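Local coordinates for aldehyde dehydrogenase family protein (Pseudomonas syringae pv. tomato, PDB 5IUV), which probably oxidises indole-3-acetaldehyde to the auxin indole-3-acetic acid, using NAD+ as the hydride acceptor, at residues I397-I402 with D424-L429. Numbering follows the deposited sequence.
Sequences IAQEEI and DTPYGL. With NAD (nicotinamide-adenine-dinucleotide), chain C.
Asp424 O is gripped from the side of 397-402 by two donors: Gln399 NE2, 3.3 Å away, and a water that also donates to Ala398 O. The site lies in the catalytic domain of the aldehyde dehydrogenase fold, where the end of helix 396-399 meets the loop between helix 415-423 and strand 430-434, beside the cofactor's nicotinamide ribose. A bend in the Gln399 chain (chi2 -65°) brings its amide to the loop. An amide suits this place because NE2 has two hydrogens: the one given to Asp424 O lies on a fairly straight bond (159°), while Asn393 O also accepts from NE2. Asn393 ND2 in turn binds Asp424 OD2, so one outside residue ties both sides together. Alongside, Gln399 OE1 rests 3.9 Å from Pro426 CD. A second water donates to Gln399 O and hydrogen-bonds Thr425 OG1, which also accepts from Tyr427 N (2.9 Å) in an ST turn; one threonine hydroxyl thus both closes the turn and, through the water, links to the helix end. The Tyr427 side chain sets out toward 397-402; Pro426 CG lies above one face of its ring, offset toward the rim, and Gln399 O sits at the edge near CE2. The para hydroxyl, at the far end of the tyrosine ring, meets two more waters, one accepting from Glu401 N, the other donating to Glu401 OE1. With CG turned away from the backbone N (chi1 -176°) and the chain extended beyond it, Glu401 reaches NAD. Its carboxylate clasps the ribose diol as a two-pronged acceptor: NAD O3D donates to Glu401 OE1 at 3.0 Å, and NAD O2D to Glu401 OE2 at 2.8 Å.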
loop_
_atom_site.group_PDB
_atom_site.type_symbol
_atom_site.label_atom_id
_atom_site.label_comp_id
_atom_site.label_asym_id
_atom_site.label_seq_id
_atom_site.Cartn_x
_atom_site.Cartn_y
_atom_site.Cartn_z
ATOM N N ILE A 397 -22.993 -14.937 33.828
ATOM C CA ILE A 397 -22.322 -15.871 32.934
ATOM C C ILE A 397 -22.397 -15.403 31.483
ATOM O O ILE A 397 -21.702 -15.939 30.619
ATOM C CB ILE A 397 -22.893 -17.299 33.042
ATOM C CG1 ILE A 397 -24.390 -17.312 32.748
ATOM C CG2 ILE A 397 -22.598 -17.886 34.418
ATOM C CD1 ILE A 397 -24.930 -18.690 32.431
ATOM N N ALA A 398 -23.233 -14.402 31.219
ATOM C CA ALA A 398 -23.311 -13.809 29.885
ATOM C C ALA A 398 -22.382 -12.603 29.767
ATOM O O ALA A 398 -21.827 -12.342 28.700
ATOM C CB ALA A 398 -24.746 -13.404 29.560
ATOM N N GLN A 399 -22.210 -11.872 30.866
ATOM C CA GLN A 399 -21.399 -10.652 30.853
ATOM C C GLN A 399 -19.917 -10.898 31.129
ATOM O O GLN A 399 -19.054 -10.275 30.511
ATOM C CB GLN A 399 -21.949 -9.649 31.870
ATOM C CG GLN A 399 -23.205 -8.931 31.402
ATOM C CD GLN A 399 -22.943 -8.054 30.194
ATOM O OE1 GLN A 399 -21.985 -7.278 30.174
ATOM N NE2 GLN A 399 -23.783 -8.184 29.167
ATOM N N GLU A 400 -19.620 -11.809 32.049
ATOM C CA GLU A 400 -18.242 -11.989 32.497
ATOM C C GLU A 400 -17.512 -13.144 31.814
ATOM O O GLU A 400 -18.098 -14.197 31.541
ATOM C CB GLU A 400 -18.222 -12.180 34.015
ATOM C CG GLU A 400 -18.871 -11.022 34.747
ATOM C CD GLU A 400 -18.978 -11.247 36.239
ATOM O OE1 GLU A 400 -18.213 -12.074 36.781
ATOM O OE2 GLU A 400 -19.832 -10.590 36.866
ATOM N N GLU A 401 -16.227 -12.932 31.529
ATOM C CA GLU A 401 -15.401 -13.976 30.933
ATOM C C GLU A 401 -15.129 -15.074 31.951
ATOM O O GLU A 401 -14.627 -14.805 33.045
ATOM C CB GLU A 401 -14.075 -13.409 30.422
ATOM C CG GLU A 401 -13.218 -14.449 29.712
ATOM C CD GLU A 401 -11.934 -13.871 29.137
ATOM O OE1 GLU A 401 -11.291 -13.045 29.819
ATOM O OE2 GLU A 401 -11.572 -14.244 28.001
ATOM N N ILE A 402 -15.448 -16.312 31.590
ATOM C CA ILE A 402 -15.303 -17.429 32.517
ATOM C C ILE A 402 -13.969 -18.149 32.321
ATOM O O ILE A 402 -13.334 -18.577 33.288
ATOM C CB ILE A 402 -16.465 -18.423 32.358
ATOM C CG1 ILE A 402 -17.795 -17.715 32.645
ATOM C CG2 ILE A 402 -16.280 -19.627 33.280
ATOM C CD1 ILE A 402 -19.026 -18.479 32.169
ATOM N N ASP A 424 -23.676 -5.952 23.102
ATOM C CA ASP A 424 -23.939 -5.561 24.486
ATOM C C ASP A 424 -22.904 -6.188 25.430
ATOM O O ASP A 424 -23.178 -7.153 26.142
ATOM C CB ASP A 424 -25.364 -5.955 24.886
ATOM C CG ASP A 424 -25.723 -5.504 26.294
ATOM O OD1 ASP A 424 -25.168 -4.488 26.763
ATOM O OD2 ASP A 424 -26.561 -6.175 26.934
ATOM N N THR A 425 -21.711 -5.610 25.423
ATOM C CA THR A 425 -20.564 -6.153 26.130
ATOM C C THR A 425 -19.503 -5.071 26.179
ATOM O O THR A 425 -19.454 -4.224 25.287
ATOM C CB THR A 425 -20.000 -7.415 25.421
ATOM O OG1 THR A 425 -18.778 -7.828 26.046
ATOM C CG2 THR A 425 -19.731 -7.122 23.951
ATOM N N PRO A 426 -18.657 -5.081 27.218
ATOM C CA PRO A 426 -17.492 -4.190 27.219
ATOM C C PRO A 426 -16.383 -4.725 26.332
ATOM O O PRO A 426 -15.403 -4.029 26.077
ATOM C CB PRO A 426 -17.049 -4.188 28.685
ATOM C CG PRO A 426 -17.477 -5.516 29.186
ATOM C CD PRO A 426 -18.780 -5.817 28.490
ATOM N N TYR A 427 -16.540 -5.965 25.880
ATOM C CA TYR A 427 -15.518 -6.633 25.084
ATOM C C TYR A 427 -15.750 -6.458 23.582
ATOM O O TYR A 427 -16.721 -5.830 23.168
ATOM C CB TYR A 427 -15.479 -8.117 25.434
ATOM C CG TYR A 427 -15.010 -8.402 26.842
ATOM C CD1 TYR A 427 -13.710 -8.097 27.236
ATOM C CD2 TYR A 427 -15.854 -8.996 27.771
ATOM C CE1 TYR A 427 -13.265 -8.371 28.523
ATOM C CE2 TYR A 427 -15.419 -9.271 29.066
ATOM C CZ TYR A 427 -14.122 -8.959 29.431
ATOM O OH TYR A 427 -13.674 -9.230 30.704
ATOM N N GLY A 428 -14.857 -7.018 22.773
ATOM C CA GLY A 428 -14.973 -6.925 21.329
ATOM C C GLY A 428 -13.840 -7.630 20.610
ATOM O O GLY A 428 -13.241 -7.084 19.690
ATOM N N LEU A 429 -13.541 -8.852 21.032
ATOM C CA LEU A 429 -12.403 -9.570 20.474
ATOM C C LEU A 429 -12.787 -10.287 19.190
ATOM O O LEU A 429 -12.109 -10.170 18.175
ATOM C CB LEU A 429 -11.847 -10.563 21.488
ATOM C CG LEU A 429 -10.464 -11.100 21.141
ATOM C CD1 LEU A 429 -9.460 -9.966 20.983
ATOM C CD2 LEU A 429 -10.023 -12.041 22.230
HETATM P PA NAD C . -3.284 -12.148 33.603
HETATM O O1A NAD C . -3.841 -10.820 33.258
HETATM O O2A NAD C . -3.527 -12.568 35.039
HETATM O O5B NAD C . -1.734 -12.183 33.308
HETATM C C5B NAD C . -1.130 -12.218 31.998
HETATM C C4B NAD C . 0.349 -11.998 32.186
HETATM O O4B NAD C . 0.553 -10.754 32.892
HETATM C C3B NAD C . 1.130 -13.058 32.970
HETATM O O3B NAD C . 2.435 -13.231 32.428
HETATM C C2B NAD C . 1.200 -12.459 34.376
HETATM O O2B NAD C . 2.307 -12.957 35.123
HETATM C C1B NAD C . 1.339 -10.976 34.043
HETATM N N9A NAD C . 0.925 -10.029 35.075
HETATM C C8A NAD C . 0.026 -10.231 36.089
HETATM N N7A NAD C . -0.075 -9.226 36.926
HETATM C C5A NAD C . 0.806 -8.281 36.409
HETATM C C6A NAD C . 1.125 -6.966 36.806
HETATM N N6A NAD C . 0.631 -6.375 37.900
HETATM N N1A NAD C . 2.001 -6.275 36.038
HETATM C C2A NAD C . 2.531 -6.874 34.967
HETATM N N3A NAD C . 2.318 -8.110 34.504
HETATM C C4A NAD C . 1.428 -8.765 35.271
HETATM O O3 NAD C . -3.933 -13.256 32.639
HETATM P PN NAD C . -3.808 -14.852 32.535
HETATM O O1N NAD C . -4.621 -15.411 33.642
HETATM O O2N NAD C . -2.376 -15.218 32.440
HETATM O O5D NAD C . -4.451 -15.161 31.106
HETATM C C5D NAD C . -5.879 -15.254 30.906
HETATM C C4D NAD C . -6.342 -13.986 30.232
HETATM O O4D NAD C . -5.656 -13.836 28.968
HETATM C C3D NAD C . -7.824 -13.944 29.882
HETATM O O3D NAD C . -8.378 -12.689 30.263
HETATM C C2D NAD C . -7.799 -14.134 28.361
HETATM O O2D NAD C . -8.887 -13.566 27.638
HETATM C C1D NAD C . -6.501 -13.395 27.961
HETATM N N1N NAD C . -6.001 -13.883 26.607
HETATM C C2N NAD C . -6.084 -12.934 25.558
HETATM C C3N NAD C . -5.599 -13.259 24.300
HETATM C C7N NAD C . -5.720 -12.327 23.121
HETATM O O7N NAD C . -6.435 -11.306 23.208
HETATM N N7N NAD C . -5.150 -12.689 21.998
HETATM C C4N NAD C . -5.058 -14.530 24.097
HETATM C C5N NAD C . -5.018 -15.456 25.134
HETATM C C6N NAD C . -5.492 -15.110 26.388
HETATM O O HOH W 1 -21.966 -9.864 26.952
HETATM O O HOH W 2 -19.625 -9.367 28.065
HETATM O O HOH W 3 -14.983 -10.477 32.436
HETATM O O HOH W 4 -10.772 -10.354 30.631
#